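Side-chain contact in defective in germ line development protein 3, isoform a (PDB 3N89), which probably serves germline development as an RNA-regulatory Bicaudal-C-type protein whose four KH domains form one globular structural platform: residues T330-Q333 / K334-K338. Residues are numbered along the deposited sequence; the frame is centred on the assembly and turned at random.
Sequences TAYQ and KVLSK
Tyr332 and Leu336, one turn apart where helix 325-335 ends, make the main apolar contact. Leu336 CG lies 4.1 Å above one face of the Tyr332 ring, displaced toward its rim, and Leu336 CD1 reaches the phenol end, 3.7 Å from Tyr332 CE2. Tyr332 CG is anti to the backbone N (chi1 177°), which directs the ring outward and somewhat toward the C-terminal end of the helix, where Leu336 lies. Val335 adds a looser apolar touch, approaching the ring obliquely, though its detail is doubtful in the model. Phe90 stacks on the same tyrosine and Phe265 meets it edge-to-face, while its hydroxyl is hydrogen-bonded to Pro27 O.

Backbone bonding changes over this last turn. Lys334 N donates to Thr330 O over 3.2 Å in a regular i to i+4 bond, with an N-H...O angle of 151°. The next one, from Val335 N to Ala331 O, is weak at 3.5 Å, and Ala331 O also takes a weak bond from Lys334 N. Leu336 is the first residue to leave helical geometry, and the chain runs on extended through Ser337.

On the exposed side, Thr330 and Lys334 run side by side in the same direction. The lysine chain is extended until its final torsion (chi4 71°), where it bends and brings NZ to 3.8 Å from Thr330 CG2, a van der Waals approach to a methyl group.

The chemistry is thus two-sided: Tyr332, Val335 and Leu336 seal the end of helix 325-335, which falls within the fourth KH domain, against strand 260-268 by apolar and aromatic packing, with the phenol oxygen of the buried Tyr332 satisfied by Pro27 O, whereas Lys334 keeps its charge on the outer surface.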
loop_
_atom_site.group_PDB
_atom_site.type_symbol
_atom_site.label_atom_id
_atom_site.label_comp_id
_atom_site.label_asym_id
_atom_site.label_seq_id
_atom_site.Cartn_x
_atom_site.Cartn_y
_atom_site.Cartn_z
ATOM N N THR A 330 -7.136 -17.187 0.708
ATOM C CA THR A 330 -7.746 -18.392 1.274
ATOM C C THR A 330 -9.255 -18.191 1.368
ATOM O O THR A 330 -10.040 -19.083 1.033
ATOM C CB THR A 330 -7.214 -18.682 2.688
ATOM O OG1 THR A 330 -5.806 -18.934 2.625
ATOM C CG2 THR A 330 -7.922 -19.884 3.290
ATOM N N ALA A 331 -9.651 -17.009 1.838
ATOM C CA ALA A 331 -11.059 -16.681 1.973
ATOM C C ALA A 331 -11.691 -16.724 0.587
ATOM O O ALA A 331 -12.831 -17.164 0.422
ATOM C CB ALA A 331 -11.219 -15.297 2.584
ATOM N N TYR A 332 -10.940 -16.268 -0.408
ATOM C CA TYR A 332 -11.412 -16.256 -1.782
ATOM C C TYR A 332 -11.656 -17.681 -2.272
ATOM O O TYR A 332 -12.734 -18.003 -2.775
ATOM C CB TYR A 332 -10.374 -15.573 -2.673
ATOM C CG TYR A 332 -10.723 -15.552 -4.140
ATOM C CD1 TYR A 332 -11.798 -14.806 -4.612
ATOM C CD2 TYR A 332 -9.957 -16.261 -5.064
ATOM C CE1 TYR A 332 -12.099 -14.761 -5.971
ATOM C CE2 TYR A 332 -10.252 -16.226 -6.429
ATOM C CZ TYR A 332 -11.319 -15.472 -6.871
ATOM O OH TYR A 332 -11.590 -15.414 -8.213
ATOM N N GLN A 333 -10.657 -18.541 -2.129
ATOM C CA GLN A 333 -10.790 -19.929 -2.561
ATOM C C GLN A 333 -12.078 -20.559 -2.022
ATOM O O GLN A 333 -12.733 -21.329 -2.723
ATOM C CB GLN A 333 -9.583 -20.750 -2.094
ATOM C CG GLN A 333 -9.462 -22.113 -2.759
ATOM C CD GLN A 333 -8.352 -22.961 -2.160
ATOM O OE1 GLN A 333 -7.202 -22.534 -2.089
ATOM N NE2 GLN A 333 -8.696 -24.169 -1.724
ATOM N N LYS A 334 -12.446 -20.219 -0.784
ATOM C CA LYS A 334 -13.649 -20.771 -0.175
ATOM C C LYS A 334 -14.954 -20.362 -0.840
ATOM O O LYS A 334 -15.902 -21.151 -0.860
ATOM C CB LYS A 334 -13.722 -20.423 1.314
ATOM C CG LYS A 334 -12.872 -21.314 2.217
ATOM C CD LYS A 334 -13.284 -21.172 3.673
ATOM C CE LYS A 334 -12.449 -22.069 4.591
ATOM N NZ LYS A 334 -11.036 -21.604 4.748
ATOM N N VAL A 335 -15.030 -19.142 -1.369
ATOM C CA VAL A 335 -16.265 -18.718 -2.021
ATOM C C VAL A 335 -16.440 -19.453 -3.340
ATOM O O VAL A 335 -17.523 -19.963 -3.632
ATOM C CB VAL A 335 -16.318 -17.174 -2.258
ATOM C CG1 VAL A 335 -14.977 -16.647 -2.726
ATOM C CG2 VAL A 335 -17.387 -16.847 -3.301
ATOM N N LEU A 336 -15.377 -19.522 -4.134
ATOM C CA LEU A 336 -15.441 -20.215 -5.422
ATOM C C LEU A 336 -15.827 -21.669 -5.231
ATOM O O LEU A 336 -15.459 -22.286 -4.240
ATOM C CB LEU A 336 -14.092 -20.163 -6.145
ATOM C CG LEU A 336 -13.653 -18.815 -6.704
ATOM C CD1 LEU A 336 -12.420 -18.982 -7.566
ATOM C CD2 LEU A 336 -14.768 -18.249 -7.522
ATOM N N SER A 337 -16.572 -22.212 -6.186
ATOM C CA SER A 337 -16.992 -23.604 -6.119
ATOM C C SER A 337 -15.834 -24.495 -6.519
ATOM O O SER A 337 -14.946 -24.074 -7.265
ATOM C CB SER A 337 -18.173 -23.855 -7.062
ATOM O OG SER A 337 -18.378 -25.249 -7.239
ATOM N N LYS A 338 -15.848 -25.731 -6.034
ATOM C CA LYS A 338 -14.787 -26.679 -6.353
ATOM C C LYS A 338 -14.653 -26.897 -7.857
ATOM O O LYS A 338 -13.570 -27.208 -8.345
ATOM C CB LYS A 338 -15.047 -28.031 -5.681
ATOM N NZ LYS A 338 -13.933 -32.924 -6.072
#